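Histidinol-phosphatase (Listeria monocytogenes serotype 4b str. H7858, PDB 6NLR) probably hydrolyses L-histidinol phosphate to histidinol and phosphate in histidine biosynthesis, using a three-metal active site that holds cobalt and manganese ions. Local coordinates at residues A[243-246]-A[247-250]; A[201-204]-A[205-209]; A[80-83]-A[84-87]. One frame throughout, in Å; residues are numbered along the deposited sequence.

Interaction 1 (A[243-246]-A[247-250])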
ATOM      1  N   VAL A 243      14.464  -1.073  -7.119  1.00 26.40           N
ATOM      2  CA  VAL A 243      14.253  -2.527  -7.317  1.00 26.63           C
ATOM      3  C   VAL A 243      15.622  -3.217  -7.394  1.00 29.22           C
ATOM      4  O   VAL A 243      15.797  -4.257  -6.749  1.00 27.43           O
ATOM      5  CB  VAL A 243      13.381  -2.819  -8.554  1.00 27.18           C
ATOM      6  CG1 VAL A 243      13.422  -4.300  -8.925  1.00 27.19           C
ATOM      7  CG2 VAL A 243      11.938  -2.361  -8.316  1.00 26.98           C
ATOM      8  N   THR A 244      16.562  -2.648  -8.141  1.00 26.55           N
ATOM      9  CA  THR A 244      17.923  -3.200  -8.340  1.00 29.83           C
ATOM     10  C   THR A 244      18.672  -3.252  -7.000  1.00 30.84           C
ATOM     11  O   THR A 244      19.224  -4.300  -6.703  1.00 33.58           O
ATOM     12  CB  THR A 244      18.671  -2.386  -9.409  1.00 32.40           C
ATOM     13  OG1 THR A 244      17.873  -2.530 -10.584  1.00 32.64           O
ATOM     14  CG2 THR A 244      20.084  -2.852  -9.675  1.00 34.24           C
ATOM     15  N   LEU A 245      18.703  -2.167  -6.232  1.00 30.50           N
ATOM     16  CA  LEU A 245      19.324  -2.162  -4.879  1.00 32.41           C
ATOM     17  C   LEU A 245      18.662  -3.244  -4.014  1.00 30.16           C
ATOM     18  O   LEU A 245      19.397  -4.031  -3.398  1.00 29.00           O
ATOM     19  CB  LEU A 245      19.206  -0.787  -4.228  1.00 33.19           C
ATOM     20  CG  LEU A 245      19.986   0.330  -4.919  1.00 38.59           C
ATOM     21  CD1 LEU A 245      19.638   1.689  -4.334  1.00 38.67           C
ATOM     22  CD2 LEU A 245      21.488   0.075  -4.882  1.00 41.86           C
ATOM     23  N   ALA A 246      17.327  -3.319  -4.000  1.00 28.11           N
ATOM     24  CA  ALA A 246      16.597  -4.281  -3.139  1.00 27.69           C
ATOM     25  C   ALA A 246      16.975  -5.701  -3.566  1.00 29.04           C
ATOM     26  O   ALA A 246      17.303  -6.521  -2.684  1.00 29.97           O
ATOM     27  CB  ALA A 246      15.102  -4.039  -3.153  1.00 27.77           C
ATOM     28  N   SER A 247      16.999  -5.991  -4.868  1.00 29.58           N
ATOM     29  CA  SER A 247      17.352  -7.341  -5.393  1.00 32.76           C
ATOM     30  C   SER A 247      18.796  -7.705  -5.032  1.00 34.67           C
ATOM     31  O   SER A 247      19.026  -8.868  -4.657  1.00 34.69           O
ATOM     32  CB  SER A 247      17.098  -7.449  -6.863  1.00 33.42           C
ATOM     33  OG  SER A 247      15.703  -7.273  -7.092  1.00 36.52           O
ATOM     34  N   GLU A 248      19.728  -6.766  -5.135  1.00 35.65           N
ATOM     35  CA  GLU A 248      21.147  -6.959  -4.729  1.00 41.67           C
ATOM     36  C   GLU A 248      21.217  -7.342  -3.241  1.00 40.93           C
ATOM     37  O   GLU A 248      22.086  -8.134  -2.885  1.00 41.60           O
ATOM     38  CB  GLU A 248      21.963  -5.693  -4.982  1.00 48.66           C
ATOM     39  CG  GLU A 248      22.350  -5.466  -6.429  1.00 57.63           C
ATOM     40  CD  GLU A 248      23.049  -4.128  -6.688  1.00 67.58           C
ATOM     41  OE1 GLU A 248      23.404  -3.416  -5.691  1.00 60.47           O
ATOM     42  OE2 GLU A 248      23.265  -3.801  -7.886  1.00 70.01           O
ATOM     43  N   LEU A 249      20.323  -6.822  -2.395  1.00 38.36           N
ATOM     44  CA  LEU A 249      20.252  -7.197  -0.952  1.00 37.94           C
ATOM     45  C   LEU A 249      19.423  -8.479  -0.769  1.00 34.39           C
ATOM     46  O   LEU A 249      19.226  -8.877   0.347  1.00 34.71           O
ATOM     47  CB  LEU A 249      19.656  -6.020  -0.163  1.00 36.06           C
ATOM     48  CG  LEU A 249      20.559  -4.787  -0.069  1.00 36.69           C
ATOM     49  CD1 LEU A 249      19.834  -3.598   0.514  1.00 34.03           C
ATOM     50  CD2 LEU A 249      21.792  -5.079   0.759  1.00 40.33           C
ATOM     51  N   GLN A 250      18.929  -9.075  -1.849  1.00 34.27           N
ATOM     52  CA  GLN A 250      18.038 -10.267  -1.859  1.00 34.68           C
ATOM     53  C   GLN A 250      16.788 -10.028  -1.014  1.00 32.59           C
ATOM     54  O   GLN A 250      16.365 -10.925  -0.315  1.00 29.38           O
ATOM     55  CB  GLN A 250      18.832 -11.483  -1.394  1.00 43.73           C
ATOM     56  CG  GLN A 250      20.056 -11.730  -2.253  1.00 46.82           C
ATOM     57  CD  GLN A 250      20.834 -12.825  -1.589  1.00 59.03           C
ATOM     58  OE1 GLN A 250      21.673 -12.554  -0.744  1.00 72.09           O
ATOM     59  NE2 GLN A 250      20.479 -14.065  -1.888  1.00 66.96           N
TER
HETATM   60  O   HOH W   1      21.760  -2.815  -2.692  1.00 36.09           O
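Ser-247 N donates to Val-243 O over 2.8 Å with an N-H...O angle of 160°, the shortest of the bonds between 243-246 and 247-250. The hydroxyl OG of Ser-247 lies beside its own backbone N (chi1 -63°), which brings it to 3.0 Å from Val-243 O as well, although that proton has another acceptor within reach. Next along the helix, Glu-248 N reaches Thr-244 O at 3.0 Å. Leu-249 N then divides itself between Leu-245 O, at 3.1 Å, and Ala-246 O, where the angle falls to 122° and the bond is weak. This shift toward an added, weak i+3 bond coincides with the helix end: Gln-250 has positive phi and completes a Schellman motif. A water gives a 2.7 Å bond to Leu-245 O and a weak one to Glu-248 OE1. The extended side chain of Glu-248 crosses those of Thr-244 and Leu-245, OE2 approaching Thr-244 CG2 at 3.8 Å while OE1 faces Leu-245 CD2. Thr-244 turns its hydroxyl back to Lys-240 O. Farther out, Leu-245 and Leu-249 pack on Leu-211 of helix 201-217, whereas Val-243 and Ala-246 meet Phe-253 of the following strand. Leu-245 O therefore takes both a helical N-H and a water proton, so solvent supplements the backbone bonding at the end of helix 240-248.

Interaction 2 (A[201-204]-A[205-209])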
ATOM      1  N   GLU A 201      20.844  12.938  -3.791  1.00 29.16           N
ATOM      2  CA  GLU A 201      21.755  12.017  -3.071  1.00 32.56           C
ATOM      3  C   GLU A 201      21.150  11.710  -1.699  1.00 29.20           C
ATOM      4  O   GLU A 201      21.214  10.543  -1.277  1.00 33.54           O
ATOM      5  CB  GLU A 201      23.152  12.632  -2.971  1.00 37.22           C
ATOM      6  CG  GLU A 201      24.153  11.715  -2.300  1.00 47.82           C
ATOM      7  CD  GLU A 201      24.079  10.263  -2.765  1.00 51.20           C
ATOM      8  OE1 GLU A 201      24.275  10.037  -3.986  1.00 57.32           O
ATOM      9  OE2 GLU A 201      23.737   9.373  -1.912  1.00 59.36           O
ATOM     10  N   GLU A 202      20.559  12.702  -1.047  1.00 28.81           N
ATOM     11  CA  GLU A 202      19.927  12.530   0.282  1.00 32.62           C
ATOM     12  C   GLU A 202      18.748  11.547   0.179  1.00 27.91           C
ATOM     13  O   GLU A 202      18.613  10.670   1.060  1.00 24.53           O
ATOM     14  CB  GLU A 202      19.474  13.874   0.855  1.00 35.51           C
ATOM     15  CG  GLU A 202      19.105  13.752   2.328  1.00 42.08           C
ATOM     16  CD  GLU A 202      18.738  15.051   3.031  1.00 43.42           C
ATOM     17  OE1 GLU A 202      18.896  16.127   2.416  1.00 50.75           O
ATOM     18  OE2 GLU A 202      18.281  14.977   4.185  1.00 44.40           O
ATOM     19  N   VAL A 203      17.897  11.678  -0.841  1.00 26.50           N
ATOM     20  CA  VAL A 203      16.761  10.717  -1.028  1.00 24.61           C
ATOM     21  C   VAL A 203      17.338   9.315  -1.232  1.00 25.40           C
ATOM     22  O   VAL A 203      16.849   8.347  -0.638  1.00 25.80           O
ATOM     23  CB  VAL A 203      15.846  11.167  -2.173  1.00 23.97           C
ATOM     24  CG1 VAL A 203      14.953  10.048  -2.685  1.00 22.67           C
ATOM     25  CG2 VAL A 203      15.036  12.390  -1.764  1.00 24.63           C
HETATM   26  N   MSE A 204      18.408   9.217  -2.034  1.00 24.91           N
HETATM   27  CA  MSE A 204      18.989   7.924  -2.350  1.00 27.64           C
HETATM   28  C   MSE A 204      19.562   7.261  -1.093  1.00 28.55           C
HETATM   29  O   MSE A 204      19.417   6.051  -0.918  1.00 27.43           O
HETATM   30  CB  MSE A 204      20.075   8.045  -3.420  1.00 31.94           C
HETATM   31  CG  MSE A 204      19.551   8.171  -4.835  1.00 38.78           C
HETATM   32 SE   MSE A 204      18.167   6.802  -5.272  1.00 43.95          SE
HETATM   33  CE  MSE A 204      19.002   5.105  -4.746  1.00 44.00           C
ATOM     34  N   GLU A 205      20.210   8.060  -0.242  1.00 27.18           N
ATOM     35  CA  GLU A 205      20.790   7.566   1.002  1.00 29.99           C
ATOM     36  C   GLU A 205      19.679   7.057   1.935  1.00 28.66           C
ATOM     37  O   GLU A 205      19.846   5.980   2.545  1.00 29.90           O
ATOM     38  CB  GLU A 205      21.610   8.668   1.683  1.00 35.27           C
ATOM     39  CG  GLU A 205      22.248   8.251   3.001  1.00 41.66           C
ATOM     40  CD  GLU A 205      23.133   6.999   2.970  1.00 46.35           C
ATOM     41  OE1 GLU A 205      23.679   6.670   1.889  1.00 48.02           O
ATOM     42  OE2 GLU A 205      23.284   6.345   4.028  1.00 49.46           O
ATOM     43  N   LYS A 206      18.562   7.780   1.997  1.00 28.26           N
ATOM     44  CA  LYS A 206      17.389   7.381   2.806  1.00 29.40           C
ATOM     45  C   LYS A 206      16.846   6.042   2.286  1.00 28.96           C
ATOM     46  O   LYS A 206      16.486   5.186   3.125  1.00 27.99           O
ATOM     47  CB  LYS A 206      16.332   8.484   2.806  1.00 33.62           C
ATOM     48  CG  LYS A 206      16.191   9.227   4.130  1.00 43.54           C
ATOM     49  CD  LYS A 206      15.308   8.519   5.157  1.00 52.00           C
ATOM     50  CE  LYS A 206      14.881   9.411   6.315  1.00 54.69           C
ATOM     51  NZ  LYS A 206      14.429  10.755   5.845  1.00 57.76           N
ATOM     52  N   PHE A 207      16.756   5.848   0.967  1.00 26.51           N
ATOM     53  CA  PHE A 207      16.327   4.550   0.391  1.00 24.81           C
ATOM     54  C   PHE A 207      17.318   3.443   0.811  1.00 24.35           C
ATOM     55  O   PHE A 207      16.871   2.344   1.156  1.00 23.92           O
ATOM     56  CB  PHE A 207      16.154   4.634  -1.120  1.00 24.24           C
ATOM     57  CG  PHE A 207      14.782   5.062  -1.575  1.00 24.63           C
ATOM     58  CD1 PHE A 207      13.658   4.293  -1.298  1.00 25.10           C
ATOM     59  CD2 PHE A 207      14.624   6.200  -2.351  1.00 23.55           C
ATOM     60  CE1 PHE A 207      12.402   4.652  -1.773  1.00 23.49           C
ATOM     61  CE2 PHE A 207      13.371   6.567  -2.820  1.00 23.16           C
ATOM     62  CZ  PHE A 207      12.258   5.792  -2.532  1.00 23.00           C
ATOM     63  N   ARG A 208      18.617   3.716   0.815  1.00 25.19           N
ATOM     64  CA  ARG A 208      19.640   2.684   1.150  1.00 28.23           C
ATOM     65  C   ARG A 208      19.450   2.264   2.610  1.00 29.27           C
ATOM     66  O   ARG A 208      19.492   1.050   2.880  1.00 28.12           O
ATOM     67  CB  ARG A 208      21.064   3.185   0.895  1.00 32.32           C
ATOM     68  CG  ARG A 208      21.431   3.149  -0.584  1.00 36.14           C
ATOM     69  CD  ARG A 208      22.914   3.269  -0.887  1.00 41.89           C
ATOM     70  NE  ARG A 208      23.384   4.578  -0.458  1.00 46.74           N
ATOM     71  CZ  ARG A 208      23.422   5.679  -1.217  1.00 44.97           C
ATOM     72  NH1 ARG A 208      23.026   5.664  -2.480  1.00 42.91           N
ATOM     73  NH2 ARG A 208      23.854   6.816  -0.695  1.00 44.72           N
ATOM     74  N   VAL A 209      19.218   3.236   3.495  1.00 28.36           N
ATOM     75  CA  VAL A 209      19.004   2.977   4.949  1.00 28.51           C
ATOM     76  C   VAL A 209      17.744   2.114   5.087  1.00 26.85           C
ATOM     77  O   VAL A 209      17.799   1.092   5.807  1.00 25.71           O
ATOM     78  CB  VAL A 209      18.917   4.295   5.748  1.00 30.09           C
ATOM     79  CG1 VAL A 209      18.348   4.091   7.150  1.00 32.66           C
ATOM     80  CG2 VAL A 209      20.287   4.962   5.833  1.00 32.98           C
TER
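Arg-208 NH2 is gripped by two carboxylates, Glu-205 OE1 at 2.6 Å and, one helical turn further back, Glu-201 OE2 at 2.8 Å. The bond to Glu-201 is the straighter, with an N-H...O angle of 165°, and its oxygen sits at the guanidinium edge, close to the plane; Glu-205 OE1 is tilted about 20° out of that plane and also takes a weak bond from Arg-208 NE. Both glutamates extend CG anti to their backbone N and then bend at chi2 (44° in Glu-201), which brings their carboxylates round to the arginine. Met-204 O and Glu-205 CA lie over one face of the guanidinium, towards its rim. The three side chains form an i, i+4, i+7 salt-bridge network along the first two turns of helix 201-217, in the TIM-barrel-like PHP domain. Beneath it runs regular i to i+4 bonding, for example Arg-208 N to Met-204 O at 3.0 Å. On another flank, Val-203 CG1 lies against Phe-207 CE2 at 3.8 Å, the two side chains side by side and pointing the same way. Phe-207 continues to Leu-160 of helix 152-168 and to Ile-242 of helix 240-248, and Lys-206 NZ bonds to Leu-157 O.

Interaction 3 (A[80-83]-A[84-87])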
ATOM      1  N   LYS A  80     -12.786 -20.415  -0.110  1.00 31.45           N
ATOM      2  CA  LYS A  80     -13.179 -21.844  -0.202  1.00 32.89           C
ATOM      3  C   LYS A  80     -13.768 -22.128  -1.583  1.00 32.27           C
ATOM      4  O   LYS A  80     -13.487 -23.200  -2.139  1.00 28.80           O
ATOM      5  CB  LYS A  80     -14.190 -22.197   0.892  1.00 36.37           C
ATOM      6  CG  LYS A  80     -13.614 -22.151   2.299  1.00 39.41           C
ATOM      7  CD  LYS A  80     -14.435 -22.896   3.307  1.00 45.35           C
ATOM      8  CE  LYS A  80     -13.863 -22.747   4.696  1.00 48.88           C
ATOM      9  NZ  LYS A  80     -14.480 -21.591   5.385  1.00 53.52           N
ATOM     10  N   LYS A  81     -14.576 -21.203  -2.115  1.00 31.55           N
ATOM     11  CA  LYS A  81     -15.309 -21.466  -3.377  1.00 32.10           C
ATOM     12  C   LYS A  81     -14.299 -21.737  -4.491  1.00 30.52           C
ATOM     13  O   LYS A  81     -14.591 -22.591  -5.310  1.00 31.62           O
ATOM     14  CB  LYS A  81     -16.232 -20.302  -3.754  1.00 31.37           C
ATOM     15  CG  LYS A  81     -17.025 -20.517  -5.028  1.00 32.41           C
ATOM     16  CD  LYS A  81     -18.082 -19.474  -5.226  1.00 34.61           C
ATOM     17  CE  LYS A  81     -19.024 -19.809  -6.366  1.00 35.85           C
ATOM     18  NZ  LYS A  81     -20.090 -18.778  -6.472  1.00 36.76           N
ATOM     19  N   TYR A  82     -13.172 -21.030  -4.513  1.00 30.57           N
ATOM     20  CA  TYR A  82     -12.210 -21.062  -5.651  1.00 31.53           C
ATOM     21  C   TYR A  82     -10.897 -21.746  -5.261  1.00 30.27           C
ATOM     22  O   TYR A  82      -9.963 -21.658  -6.033  1.00 28.51           O
ATOM     23  CB  TYR A  82     -11.985 -19.641  -6.168  1.00 30.13           C
ATOM     24  CG  TYR A  82     -13.215 -19.117  -6.847  1.00 29.86           C
ATOM     25  CD1 TYR A  82     -13.578 -19.569  -8.102  1.00 29.62           C
ATOM     26  CD2 TYR A  82     -14.054 -18.234  -6.193  1.00 31.25           C
ATOM     27  CE1 TYR A  82     -14.736 -19.127  -8.715  1.00 30.96           C
ATOM     28  CE2 TYR A  82     -15.210 -17.773  -6.794  1.00 31.74           C
ATOM     29  CZ  TYR A  82     -15.552 -18.226  -8.056  1.00 31.23           C
ATOM     30  OH  TYR A  82     -16.700 -17.783  -8.616  1.00 32.40           O
ATOM     31  N   ALA A  83     -10.858 -22.453  -4.134  1.00 32.51           N
ATOM     32  CA  ALA A  83      -9.634 -23.117  -3.621  1.00 36.77           C
ATOM     33  C   ALA A  83      -9.047 -24.059  -4.687  1.00 39.61           C
ATOM     34  O   ALA A  83      -7.823 -24.119  -4.789  1.00 40.07           O
ATOM     35  CB  ALA A  83      -9.913 -23.831  -2.324  1.00 37.01           C
ATOM     36  N   SER A  84      -9.859 -24.738  -5.497  1.00 40.14           N
ATOM     37  CA  SER A  84      -9.330 -25.687  -6.509  1.00 42.50           C
ATOM     38  C   SER A  84      -8.653 -24.922  -7.658  1.00 40.19           C
ATOM     39  O   SER A  84      -7.870 -25.545  -8.349  1.00 42.96           O
ATOM     40  CB  SER A  84     -10.384 -26.666  -6.985  1.00 44.82           C
ATOM     41  OG  SER A  84     -11.389 -25.994  -7.709  1.00 46.15           O
ATOM     42  N   ASP A  85      -8.902 -23.622  -7.836  1.00 37.71           N
ATOM     43  CA  ASP A  85      -8.347 -22.830  -8.962  1.00 37.86           C
ATOM     44  C   ASP A  85      -7.233 -21.869  -8.511  1.00 37.91           C
ATOM     45  O   ASP A  85      -6.389 -21.540  -9.329  1.00 36.74           O
ATOM     46  CB  ASP A  85      -9.438 -21.994  -9.621  1.00 41.39           C
ATOM     47  CG  ASP A  85     -10.605 -22.794 -10.162  1.00 44.72           C
ATOM     48  OD1 ASP A  85     -10.433 -23.393 -11.230  1.00 42.78           O
ATOM     49  OD2 ASP A  85     -11.684 -22.761  -9.522  1.00 49.91           O
ATOM     50  N   LEU A  86      -7.270 -21.390  -7.272  1.00 34.48           N
ATOM     51  CA  LEU A  86      -6.532 -20.188  -6.820  1.00 35.53           C
ATOM     52  C   LEU A  86      -6.336 -20.315  -5.309  1.00 34.06           C
ATOM     53  O   LEU A  86      -7.346 -20.522  -4.617  1.00 32.13           O
ATOM     54  CB  LEU A  86      -7.387 -18.954  -7.154  1.00 35.84           C
ATOM     55  CG  LEU A  86      -6.689 -17.608  -7.062  1.00 38.60           C
ATOM     56  CD1 LEU A  86      -5.625 -17.492  -8.125  1.00 42.47           C
ATOM     57  CD2 LEU A  86      -7.680 -16.464  -7.211  1.00 42.06           C
ATOM     58  N   LEU A  87      -5.106 -20.162  -4.818  1.00 30.94           N
ATOM     59  CA  LEU A  87      -4.849 -20.022  -3.370  1.00 31.23           C
ATOM     60  C   LEU A  87      -5.121 -18.566  -2.971  1.00 29.08           C
ATOM     61  O   LEU A  87      -4.357 -17.672  -3.396  1.00 27.41           O
ATOM     62  CB  LEU A  87      -3.420 -20.459  -3.051  1.00 32.71           C
ATOM     63  CG  LEU A  87      -3.020 -20.304  -1.581  1.00 33.50           C
ATOM     64  CD1 LEU A  87      -4.006 -21.058  -0.686  1.00 35.04           C
ATOM     65  CD2 LEU A  87      -1.583 -20.788  -1.368  1.00 33.71           C
TER
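The chain leaves helix 68-81 through a type I beta turn over residues 82-85, with Ala-83 and Ser-84 at its corners, before strand 87-95 begins. Tyr-82 O is its focus, accepting two backbone bonds. Asp-85 N closes the turn 2.9 Å from Tyr-82 O, yet it sits above the carbonyl plane, 49° out of it, and not on a lone pair. Leu-86 N instead meets Tyr-82 O at 3.0 Å, nearly along the C=O axis, although its own N-H...O angle is only 132°. The two donors therefore approach the oxygen from distinct directions. Among the side chains, Asp-85 OD2 stands at the edge of the Tyr-82 ring, 4.0 Å from CD1, with carboxylate and ring planes 48° apart; this is a loose approach of an oxygen to a ring C-H edge. The aliphatic CG of Lys-81 lies over one face of the Tyr-82 ring. The ring packs on Val-24, Leu-25 and Ile-28 of helix 20-29, and its hydroxyl bonds to Glu-21, which also forms a salt bridge with Lys-81. Leu-86 packs on Tyr-35, and Leu-87 pairs by backbone with Asp-33 and Tyr-35, so this is a helix-to-strand connection of the alternating beta-alpha kind found in the TIM-barrel-like PHP fold.

How the interactions relate
Interactions 1 and 2 are neighbours, their centres 14 Å apart, and meet where Leu-245 CD1 packs against selenomethionine Met-204 CE at 3.5 Å, joining the C-terminal turn of helix 240-248 to the N-terminal turns of helix 201-217. Interaction 3 stands apart: its centre is about 33 Å from that of interaction 1 and 42 Å from that of interaction 2, which lies on the opposite side of the chain's centre. None of the three contains a metal ligand. Two nevertheless precede strands that lead to the metals: 84-87 enters strand 87-95, which carries Glu-93, and 247-250 precedes strand 253-256, shortly before Asp-258 and His-260.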